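PDB 4U49: pectate lyase from Pectobacterium carotovorum, which catalyses the calcium-dependent eliminative cleavage of polygalacturonate and probably also acts on highly methylated pectins. Local coordinates for residues A[38-43]-A[187-192]; A[78-81]-A[85-88]; A[229-232]-A[237-240]. All blocks are in the same frame, centred on the assembly; numbering follows the deposited sequence.

The chain has two parts, an N-terminal beta-sandwich of fibronectin type III-like topology and a right-handed parallel beta-helix, and the three contacts sample the sandwich, the helix and the seam between them. Contact 1 sets strand 34-41 of the sandwich against a corner of the beta-helix. Contact 2, nested along the chain within the span that contact 1 closes, lies at a loop of the sandwich, its centre about 20 Å from that of contact 1. Contact 3 lies within the beta-helix, its centre about 18 and 33 Å from those of contacts 1 and 2. Near it is a known calcium site, without calcium in this chain: Leu229 and its residue Ile195 have side chains about 8 Å apart.

Contact 1 (A[38-43]-A[187-192])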
ATOM      1  N   SER A  38      -1.140  -7.212  -9.238  1.00 12.76           N
ATOM      2  CA  SER A  38      -1.792  -5.993  -8.790  1.00 12.34           C
ATOM      3  C   SER A  38      -2.443  -5.325  -9.987  1.00 14.12           C
ATOM      4  O   SER A  38      -1.865  -5.292 -11.073  1.00 14.14           O
ATOM      5  CB  SER A  38      -0.787  -5.054  -8.115  1.00 12.33           C
ATOM      6  OG  SER A  38      -1.420  -3.879  -7.641  1.00 14.85           O
ATOM      7  N   TRP A  39      -3.645  -4.794  -9.805  1.00 11.36           N
ATOM      8  CA  TRP A  39      -4.340  -4.201 -10.937  1.00 13.29           C
ATOM      9  C   TRP A  39      -5.237  -3.036 -10.560  1.00 15.11           C
ATOM     10  O   TRP A  39      -5.618  -2.872  -9.404  1.00 13.14           O
ATOM     11  CB  TRP A  39      -5.162  -5.270 -11.675  1.00 12.80           C
ATOM     12  CG  TRP A  39      -6.231  -5.949 -10.853  1.00 14.32           C
ATOM     13  CD1 TRP A  39      -7.552  -5.600 -10.769  1.00 13.36           C
ATOM     14  CD2 TRP A  39      -6.075  -7.118 -10.030  1.00 12.19           C
ATOM     15  NE1 TRP A  39      -8.220  -6.469  -9.936  1.00 12.86           N
ATOM     16  CE2 TRP A  39      -7.337  -7.400  -9.469  1.00 12.63           C
ATOM     17  CE3 TRP A  39      -4.986  -7.934  -9.705  1.00 13.56           C
ATOM     18  CZ2 TRP A  39      -7.538  -8.477  -8.602  1.00 11.99           C
ATOM     19  CZ3 TRP A  39      -5.194  -9.003  -8.845  1.00 13.28           C
ATOM     20  CH2 TRP A  39      -6.459  -9.266  -8.308  1.00 11.15           C
ATOM     21  N   SER A  40      -5.551  -2.215 -11.554  1.00 15.94           N
ATOM     22  CA  SER A  40      -6.564  -1.187 -11.404  1.00 13.71           C
ATOM     23  C   SER A  40      -7.614  -1.395 -12.479  1.00 18.09           C
ATOM     24  O   SER A  40      -7.295  -1.781 -13.603  1.00 14.17           O
ATOM     25  CB  SER A  40      -5.963   0.213 -11.514  1.00 16.44           C
ATOM     26  OG  SER A  40      -5.518   0.463 -12.835  1.00 24.10           O
ATOM     27  N   THR A  41      -8.869  -1.143 -12.134  1.00 18.65           N
ATOM     28  CA  THR A  41      -9.947  -1.262 -13.099  1.00 21.49           C
ATOM     29  C   THR A  41     -10.901  -0.080 -12.949  1.00 22.49           C
ATOM     30  O   THR A  41     -11.048   0.478 -11.861  1.00 24.36           O
ATOM     31  CB  THR A  41     -10.715  -2.594 -12.932  1.00 21.87           C
ATOM     32  OG1 THR A  41     -11.638  -2.763 -14.017  1.00 23.90           O
ATOM     33  CG2 THR A  41     -11.467  -2.625 -11.611  1.00 21.81           C
ATOM     34  N   ASP A  42     -11.524   0.319 -14.050  1.00 30.09           N
ATOM     35  CA  ASP A  42     -12.526   1.375 -13.996  1.00 29.45           C
ATOM     36  C   ASP A  42     -13.893   0.814 -14.353  1.00 29.83           C
ATOM     37  O   ASP A  42     -14.864   1.558 -14.481  1.00 34.27           O
ATOM     38  CB  ASP A  42     -12.155   2.533 -14.924  1.00 32.98           C
ATOM     39  CG  ASP A  42     -11.668   2.064 -16.279  1.00 32.42           C
ATOM     40  OD1 ASP A  42     -12.163   1.029 -16.770  1.00 29.19           O
ATOM     41  OD2 ASP A  42     -10.781   2.731 -16.852  1.00 35.20           O
ATOM     42  N   ALA A  43     -13.955  -0.503 -14.521  1.00 28.42           N
ATOM     43  CA  ALA A  43     -15.227  -1.186 -14.707  1.00 30.88           C
ATOM     44  C   ALA A  43     -16.079  -0.965 -13.468  1.00 33.35           C
ATOM     45  O   ALA A  43     -15.640  -1.227 -12.348  1.00 35.10           O
ATOM     46  CB  ALA A  43     -15.016  -2.670 -14.962  1.00 23.97           C
ATOM     47  N   ILE A 187      -3.904   6.595  -4.815  1.00 11.70           N
ATOM     48  CA  ILE A 187      -2.700   5.929  -5.291  1.00 12.38           C
ATOM     49  C   ILE A 187      -3.082   4.504  -5.668  1.00 13.24           C
ATOM     50  O   ILE A 187      -3.163   3.621  -4.810  1.00 14.15           O
ATOM     51  CB  ILE A 187      -1.590   5.937  -4.216  1.00 14.40           C
ATOM     52  CG1 ILE A 187      -1.206   7.379  -3.864  1.00 15.78           C
ATOM     53  CG2 ILE A 187      -0.369   5.166  -4.686  1.00 15.93           C
ATOM     54  CD1 ILE A 187      -0.310   7.498  -2.643  1.00 18.05           C
ATOM     55  N   GLU A 188      -3.339   4.288  -6.955  1.00 13.34           N
ATOM     56  CA  GLU A 188      -3.962   3.046  -7.401  1.00 15.44           C
ATOM     57  C   GLU A 188      -3.019   2.169  -8.214  1.00 13.59           C
ATOM     58  O   GLU A 188      -2.465   2.607  -9.211  1.00 15.33           O
ATOM     59  CB  GLU A 188      -5.218   3.356  -8.222  1.00 14.38           C
ATOM     60  CG  GLU A 188      -6.186   4.295  -7.520  1.00 15.99           C
ATOM     61  CD  GLU A 188      -7.460   4.529  -8.309  1.00 25.32           C
ATOM     62  OE1 GLU A 188      -7.738   3.745  -9.240  1.00 29.41           O
ATOM     63  OE2 GLU A 188      -8.183   5.499  -7.998  1.00 22.30           O
ATOM     64  N   ASN A 189      -2.841   0.928  -7.774  1.00 13.68           N
ATOM     65  CA  ASN A 189      -1.981  -0.025  -8.470  1.00 14.87           C
ATOM     66  C   ASN A 189      -0.574   0.518  -8.700  1.00 13.68           C
ATOM     67  O   ASN A 189      -0.124   0.674  -9.836  1.00 14.56           O
ATOM     68  CB  ASN A 189      -2.602  -0.434  -9.807  1.00 13.76           C
ATOM     69  CG  ASN A 189      -1.869  -1.592 -10.454  1.00 15.83           C
ATOM     70  OD1 ASN A 189      -1.237  -2.400  -9.772  1.00 15.11           O
ATOM     71  ND2 ASN A 189      -1.938  -1.672 -11.777  1.00 16.95           N
ATOM     72  N   VAL A 190       0.108   0.828  -7.607  1.00 13.32           N
ATOM     73  CA  VAL A 190       1.510   1.201  -7.668  1.00 14.96           C
ATOM     74  C   VAL A 190       2.337   0.075  -7.072  1.00 15.44           C
ATOM     75  O   VAL A 190       1.962  -0.503  -6.055  1.00 13.25           O
ATOM     76  CB  VAL A 190       1.780   2.523  -6.922  1.00 13.62           C
ATOM     77  CG1 VAL A 190       3.280   2.816  -6.837  1.00 13.95           C
ATOM     78  CG2 VAL A 190       1.049   3.657  -7.613  1.00 13.61           C
ATOM     79  N   ILE A 191       3.444  -0.256  -7.728  1.00 14.69           N
ATOM     80  CA  ILE A 191       4.368  -1.249  -7.206  1.00 15.71           C
ATOM     81  C   ILE A 191       5.689  -0.592  -6.809  1.00 13.97           C
ATOM     82  O   ILE A 191       6.407  -0.053  -7.652  1.00 16.01           O
ATOM     83  CB  ILE A 191       4.631  -2.376  -8.226  1.00 14.90           C
ATOM     84  CG1 ILE A 191       3.354  -3.190  -8.444  1.00 15.52           C
ATOM     85  CG2 ILE A 191       5.757  -3.279  -7.745  1.00 13.57           C
ATOM     86  CD1 ILE A 191       3.497  -4.305  -9.467  1.00 16.23           C
ATOM     87  N   TRP A 192       5.978  -0.616  -5.511  1.00 15.72           N
ATOM     88  CA  TRP A 192       7.264  -0.172  -4.984  1.00 15.54           C
ATOM     89  C   TRP A 192       8.243  -1.342  -4.990  1.00 15.84           C
ATOM     90  O   TRP A 192       8.148  -2.235  -4.147  1.00 17.35           O
ATOM     91  CB  TRP A 192       7.119   0.374  -3.559  1.00 17.39           C
ATOM     92  CG  TRP A 192       6.346   1.660  -3.427  1.00 16.24           C
ATOM     93  CD1 TRP A 192       6.866   2.917  -3.294  1.00 18.17           C
ATOM     94  CD2 TRP A 192       4.920   1.810  -3.382  1.00 16.51           C
ATOM     95  NE1 TRP A 192       5.854   3.840  -3.180  1.00 17.69           N
ATOM     96  CE2 TRP A 192       4.650   3.187  -3.232  1.00 14.61           C
ATOM     97  CE3 TRP A 192       3.846   0.916  -3.459  1.00 15.01           C
ATOM     98  CZ2 TRP A 192       3.353   3.690  -3.158  1.00 14.19           C
ATOM     99  CZ3 TRP A 192       2.557   1.418  -3.386  1.00 14.19           C
ATOM    100  CH2 TRP A 192       2.321   2.792  -3.238  1.00 15.76           C
TER
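Asn189 OD1 accepts a short hydrogen bond, 2.6 Å, from Ser38 OG. The hydroxyl approaches with a C=O...O angle of 142° and is tilted 27° from the carbonyl plane, somewhat off the plane of the amide. Ser38 extends its OG anti to the backbone N, which carries the hydroxyl across to the amide; a weak bond with the backbone N of Gly212 gives it a second partner on the beta-helix.

The Asn189 amide lies against the strand backbone, with CG 3.6 Å from Trp39 CA. Its ND2 end is bonded to OD1 of Asn166, the same oxygen that Ser40 OG engages. Asn166 thus ties this corner and the sandwich strand together, while CB of Ser40 packs 3.8 Å from CB of Asn189. Serine suits both sandwich positions because its small side chain lets the backbones come close, Trp39 CA to Asn189 CA being 5.4 Å. The side chain of Trp39 leaves the strand on the other side; its indole packs on Thr24 and Leu26 of the sandwich, and NE1 bonds to Gln49 OE1.

Asparagine suits the corner because it readily adopts the left-handed backbone conformation with which the beta-helix strand turns. The seam between the domains is therefore buried yet polar at this point, joined by neutral hydroxyls and amides rather than by ion pairs.

Contact 2 (A[78-81]-A[85-88]); sequences LTAN and DYWY
Tyr86 and Asn81 form a tyrosine corner, a feature of Greek-key beta-sandwiches in which a tyrosine near the start of a strand bonds to the backbone a few residues back, here five. It closes the loop between strands 74-77 and 87-94, the E-F loop of the fibronectin type III-like sandwich.

The hydrogen bond that defines it runs from Asn81 N to Tyr86 OH, 3.0 Å long with an N-H...O angle of 154°. Tyrosine suits the place because its rigid ring spans the gap between the two chain segments, Ala80 CA and Tyr86 CA being 8.2 Å apart, and carries an acceptor at its far end. With CG anti to the carbonyl carbon (chi1 -74°), the ring is directed across to the loop. Two further polar groups have partners beyond the two segments: Asn81 OD1 accepts from Gln83 N, making an Asx turn, and the hydroxyl of Tyr88 is bonded to OD1 of Asp77.

The apolar contact is made by Ala80, whose methyl touches CE2 of Tyr86 at 3.6 Å, approaching the ring obliquely. In van der Waals contact, Ala80 CB also lies 3.7 Å from Tyr88 OH. Alanine suits the place because its short methyl can approach both the Tyr86 ring and the Tyr88 hydroxyl while Arg53 also packs on it.

An aromatic interaction adds to this, since Tyr86 makes a cation-pi contact with Arg53 of strand 46-54, which also touches Tyr88. At the ring edge, near its plane, the carbonyl oxygen of Asn81 lies 3.4 Å from Tyr86 CE2.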
ATOM      1  N   LEU A  78       1.380 -18.402  -4.965  1.00 22.08           N
ATOM      2  CA  LEU A  78       2.420 -19.183  -4.302  1.00 24.48           C
ATOM      3  C   LEU A  78       2.593 -20.568  -4.923  1.00 27.08           C
ATOM      4  O   LEU A  78       3.410 -21.361  -4.460  1.00 31.03           O
ATOM      5  CB  LEU A  78       2.105 -19.323  -2.810  1.00 22.22           C
ATOM      6  CG  LEU A  78       2.058 -18.031  -1.993  1.00 25.62           C
ATOM      7  CD1 LEU A  78       1.763 -18.327  -0.530  1.00 27.27           C
ATOM      8  CD2 LEU A  78       3.360 -17.265  -2.128  1.00 24.16           C
ATOM      9  N   THR A  79       1.833 -20.856  -5.976  1.00 24.66           N
ATOM     10  CA  THR A  79       1.822 -22.198  -6.554  1.00 26.98           C
ATOM     11  C   THR A  79       2.559 -22.290  -7.891  1.00 30.09           C
ATOM     12  O   THR A  79       2.684 -23.374  -8.463  1.00 27.76           O
ATOM     13  CB  THR A  79       0.382 -22.707  -6.762  1.00 26.13           C
ATOM     14  OG1 THR A  79      -0.269 -21.919  -7.767  1.00 30.05           O
ATOM     15  CG2 THR A  79      -0.413 -22.628  -5.464  1.00 29.54           C
ATOM     16  N   ALA A  80       3.040 -21.158  -8.391  1.00 26.03           N
ATOM     17  CA  ALA A  80       3.718 -21.130  -9.683  1.00 26.15           C
ATOM     18  C   ALA A  80       5.116 -21.735  -9.597  1.00 27.10           C
ATOM     19  O   ALA A  80       5.785 -21.622  -8.572  1.00 25.05           O
ATOM     20  CB  ALA A  80       3.791 -19.706 -10.208  1.00 26.14           C
ATOM     21  N   ASN A  81       5.550 -22.374 -10.680  1.00 26.67           N
ATOM     22  CA  ASN A  81       6.909 -22.904 -10.773  1.00 27.27           C
ATOM     23  C   ASN A  81       7.923 -21.763 -10.831  1.00 25.68           C
ATOM     24  O   ASN A  81       7.915 -20.971 -11.773  1.00 23.45           O
ATOM     25  CB  ASN A  81       7.046 -23.809 -12.003  1.00 26.98           C
ATOM     26  CG  ASN A  81       8.340 -24.612 -12.013  1.00 30.35           C
ATOM     27  OD1 ASN A  81       9.338 -24.225 -11.408  1.00 27.34           O
ATOM     28  ND2 ASN A  81       8.325 -25.737 -12.717  1.00 34.30           N
ATOM     29  N   ASP A  85       8.615 -19.005 -16.655  1.00 24.31           N
ATOM     30  CA  ASP A  85       8.023 -17.702 -16.931  1.00 24.60           C
ATOM     31  C   ASP A  85       6.525 -17.889 -17.149  1.00 25.71           C
ATOM     32  O   ASP A  85       6.104 -18.868 -17.763  1.00 26.42           O
ATOM     33  CB  ASP A  85       8.662 -17.045 -18.157  1.00 24.88           C
ATOM     34  CG  ASP A  85      10.145 -16.777 -17.974  1.00 27.53           C
ATOM     35  OD1 ASP A  85      10.570 -16.535 -16.827  1.00 30.50           O
ATOM     36  OD2 ASP A  85      10.885 -16.803 -18.980  1.00 30.51           O
ATOM     37  N   TYR A  86       5.722 -16.954 -16.652  1.00 22.19           N
ATOM     38  CA  TYR A  86       4.272 -17.079 -16.754  1.00 22.23           C
ATOM     39  C   TYR A  86       3.609 -15.842 -17.342  1.00 20.05           C
ATOM     40  O   TYR A  86       4.157 -14.741 -17.299  1.00 17.91           O
ATOM     41  CB  TYR A  86       3.664 -17.364 -15.379  1.00 24.35           C
ATOM     42  CG  TYR A  86       3.883 -18.768 -14.872  1.00 22.32           C
ATOM     43  CD1 TYR A  86       3.071 -19.811 -15.290  1.00 24.12           C
ATOM     44  CD2 TYR A  86       4.890 -19.046 -13.960  1.00 22.58           C
ATOM     45  CE1 TYR A  86       3.262 -21.095 -14.820  1.00 22.88           C
ATOM     46  CE2 TYR A  86       5.092 -20.325 -13.488  1.00 24.96           C
ATOM     47  CZ  TYR A  86       4.273 -21.346 -13.918  1.00 25.37           C
ATOM     48  OH  TYR A  86       4.475 -22.622 -13.447  1.00 25.90           O
ATOM     49  N   TRP A  87       2.422 -16.042 -17.899  1.00 18.76           N
ATOM     50  CA  TRP A  87       1.545 -14.942 -18.258  1.00 17.70           C
ATOM     51  C   TRP A  87       0.334 -14.988 -17.332  1.00 18.70           C
ATOM     52  O   TRP A  87      -0.099 -16.065 -16.926  1.00 19.31           O
ATOM     53  CB  TRP A  87       1.126 -15.025 -19.727  1.00 22.15           C
ATOM     54  CG  TRP A  87       2.256 -14.795 -20.678  1.00 23.48           C
ATOM     55  CD1 TRP A  87       3.170 -15.717 -21.103  1.00 26.23           C
ATOM     56  CD2 TRP A  87       2.593 -13.565 -21.331  1.00 23.53           C
ATOM     57  NE1 TRP A  87       4.056 -15.135 -21.977  1.00 30.49           N
ATOM     58  CE2 TRP A  87       3.726 -13.815 -22.132  1.00 26.85           C
ATOM     59  CE3 TRP A  87       2.055 -12.275 -21.308  1.00 25.08           C
ATOM     60  CZ2 TRP A  87       4.324 -12.826 -22.910  1.00 32.04           C
ATOM     61  CZ3 TRP A  87       2.651 -11.293 -22.082  1.00 28.54           C
ATOM     62  CH2 TRP A  87       3.773 -11.574 -22.872  1.00 29.65           C
ATOM     63  N   TYR A  88      -0.198 -13.821 -16.988  1.00 14.19           N
ATOM     64  CA  TYR A  88      -1.354 -13.740 -16.102  1.00 15.83           C
ATOM     65  C   TYR A  88      -2.437 -12.843 -16.690  1.00 15.84           C
ATOM     66  O   TYR A  88      -2.145 -11.926 -17.457  1.00 17.74           O
ATOM     67  CB  TYR A  88      -0.954 -13.208 -14.724  1.00 14.31           C
ATOM     68  CG  TYR A  88      -0.122 -14.144 -13.878  1.00 15.23           C
ATOM     69  CD1 TYR A  88      -0.719 -15.009 -12.972  1.00 17.96           C
ATOM     70  CD2 TYR A  88       1.267 -14.146 -13.970  1.00 17.06           C
ATOM     71  CE1 TYR A  88       0.038 -15.858 -12.187  1.00 19.79           C
ATOM     72  CE2 TYR A  88       2.033 -14.991 -13.190  1.00 16.18           C
ATOM     73  CZ  TYR A  88       1.414 -15.843 -12.299  1.00 21.07           C
ATOM     74  OH  TYR A  88       2.166 -16.687 -11.518  1.00 21.17           O
TER

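Contact 3 (A[229-232]-A[237-240]); sequences LQQN and HTIV
The segments 229-232 and 237-240 follow one another closely along the chain but stay apart as backbones, nearest at Gln231 and Thr238 with 7.8 Å between their CA atoms, so side chains bridge the interval. Thr238 OG1 donates to Gln231 OE1 over 2.7 Å, arriving from well above the carbonyl plane, 55° out of it. Gln231 reaches this point by an extended chain, its CG anti to the backbone N (chi1 -171°).

Both ends of the buried amide are occupied: OE1 is also bonded to Trp254 NE1, while NE2 is bonded to Ser236 OG and the backbone oxygen of Asn268. Glutamine suits the site because it is long enough to bridge the interval to Thr238 and can accept and donate at once, with its rotation fixed by partners on both sides. The threonine hydroxyl is in turn held by Asn202 ND2.

Beside this polar network lies an apolar patch. Leu229 CD1 meets Val240 CG2 at 3.9 Å and Thr238 CG2 at 4.1 Å, so threonine serves both groups, with its hydroxyl on the amide and its methyl on the leucine. Branched side chains fill the space between two strands that do not pair with each other. Such inward-facing residues, bonded across and between successive coils, form the interior of the parallel beta-helix of pectate lyases.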
ATOM      1  N   LEU A 229       4.207   4.116   5.575  1.00 18.08           N
ATOM      2  CA  LEU A 229       3.306   5.252   5.411  1.00 17.51           C
ATOM      3  C   LEU A 229       3.666   6.385   6.360  1.00 20.15           C
ATOM      4  O   LEU A 229       4.063   6.151   7.485  1.00 23.38           O
ATOM      5  CB  LEU A 229       1.867   4.828   5.653  1.00 19.34           C
ATOM      6  CG  LEU A 229       1.348   3.751   4.714  1.00 19.38           C
ATOM      7  CD1 LEU A 229      -0.075   3.359   5.060  1.00 18.85           C
ATOM      8  CD2 LEU A 229       1.447   4.210   3.265  1.00 20.07           C
ATOM      9  N   GLN A 230       3.531   7.619   5.916  1.00 18.16           N
ATOM     10  CA  GLN A 230       4.021   8.732   6.692  1.00 22.46           C
ATOM     11  C   GLN A 230       2.911   9.768   6.612  1.00 22.03           C
ATOM     12  O   GLN A 230       2.291   9.939   5.553  1.00 18.39           O
ATOM     13  CB  GLN A 230       5.382   9.083   6.086  1.00 27.15           C
ATOM     14  CG  GLN A 230       6.415   9.961   6.726  1.00 34.76           C
ATOM     15  CD  GLN A 230       6.336  10.086   8.211  1.00 36.57           C
ATOM     16  OE1 GLN A 230       6.447   9.079   8.965  1.00 47.61           O
ATOM     17  NE2 GLN A 230       6.438  11.350   8.651  1.00 41.32           N
ATOM     18  N   GLN A 231       2.595  10.367   7.758  1.00 16.60           N
ATOM     19  CA  GLN A 231       1.387  11.185   7.897  1.00 16.62           C
ATOM     20  C   GLN A 231       1.531  12.205   9.028  1.00 21.04           C
ATOM     21  O   GLN A 231       1.123  11.958  10.166  1.00 21.69           O
ATOM     22  CB  GLN A 231       0.157  10.306   8.169  1.00 20.66           C
ATOM     23  CG  GLN A 231      -1.181  11.034   8.109  1.00 21.76           C
ATOM     24  CD  GLN A 231      -2.381  10.110   8.333  1.00 22.15           C
ATOM     25  OE1 GLN A 231      -2.368   8.953   7.912  1.00 23.74           O
ATOM     26  NE2 GLN A 231      -3.416  10.618   9.011  1.00 21.14           N
ATOM     27  N   ASN A 232       2.121  13.349   8.717  1.00 26.37           N
ATOM     28  CA  ASN A 232       2.464  14.325   9.740  1.00 26.38           C
ATOM     29  C   ASN A 232       1.356  15.335   9.999  1.00 24.50           C
ATOM     30  O   ASN A 232       1.269  15.900  11.090  1.00 23.47           O
ATOM     31  CB  ASN A 232       3.753  15.038   9.342  1.00 33.22           C
ATOM     32  CG  ASN A 232       4.990  14.221   9.671  1.00 37.96           C
ATOM     33  OD1 ASN A 232       5.798  13.913   8.794  1.00 41.48           O
ATOM     34  ND2 ASN A 232       5.132  13.848  10.944  1.00 30.75           N
ATOM     35  N   HIS A 237      -6.361  11.751   6.985  1.00 16.50           N
ATOM     36  CA  HIS A 237      -6.836  10.379   6.941  1.00 17.79           C
ATOM     37  C   HIS A 237      -6.160   9.597   5.821  1.00 16.28           C
ATOM     38  O   HIS A 237      -6.232   9.983   4.655  1.00 17.00           O
ATOM     39  CB  HIS A 237      -8.356  10.360   6.756  1.00 18.39           C
ATOM     40  CG  HIS A 237      -8.982   9.022   6.991  1.00 18.02           C
ATOM     41  ND1 HIS A 237     -10.276   8.732   6.609  1.00 17.94           N
ATOM     42  CD2 HIS A 237      -8.504   7.899   7.577  1.00 17.72           C
ATOM     43  CE1 HIS A 237     -10.563   7.488   6.944  1.00 20.72           C
ATOM     44  NE2 HIS A 237      -9.506   6.960   7.535  1.00 17.43           N
ATOM     45  N   THR A 238      -5.495   8.506   6.179  1.00 15.50           N
ATOM     46  CA  THR A 238      -4.953   7.594   5.181  1.00 13.46           C
ATOM     47  C   THR A 238      -5.790   6.325   5.149  1.00 15.00           C
ATOM     48  O   THR A 238      -6.049   5.713   6.190  1.00 12.18           O
ATOM     49  CB  THR A 238      -3.479   7.236   5.456  1.00 13.73           C
ATOM     50  OG1 THR A 238      -2.663   8.408   5.305  1.00 15.10           O
ATOM     51  CG2 THR A 238      -2.998   6.166   4.483  1.00 14.00           C
ATOM     52  N   ILE A 239      -6.223   5.952   3.948  1.00 12.56           N
ATOM     53  CA  ILE A 239      -7.032   4.760   3.731  1.00 11.96           C
ATOM     54  C   ILE A 239      -6.263   3.740   2.898  1.00 12.25           C
ATOM     55  O   ILE A 239      -5.698   4.078   1.857  1.00 14.57           O
ATOM     56  CB  ILE A 239      -8.362   5.100   3.017  1.00 12.83           C
ATOM     57  CG1 ILE A 239      -9.163   6.122   3.825  1.00 15.85           C
ATOM     58  CG2 ILE A 239      -9.185   3.837   2.783  1.00 14.31           C
ATOM     59  CD1 ILE A 239     -10.473   6.531   3.167  1.00 19.60           C
ATOM     60  N   VAL A 240      -6.238   2.498   3.370  1.00 12.84           N
ATOM     61  CA  VAL A 240      -5.584   1.403   2.665  1.00 12.30           C
ATOM     62  C   VAL A 240      -6.615   0.348   2.276  1.00 14.62           C
ATOM     63  O   VAL A 240      -7.235  -0.263   3.145  1.00 15.17           O
ATOM     64  CB  VAL A 240      -4.484   0.748   3.530  1.00 14.08           C
ATOM     65  CG1 VAL A 240      -3.888  -0.453   2.820  1.00 15.76           C
ATOM     66  CG2 VAL A 240      -3.399   1.763   3.884  1.00 12.02           C
TER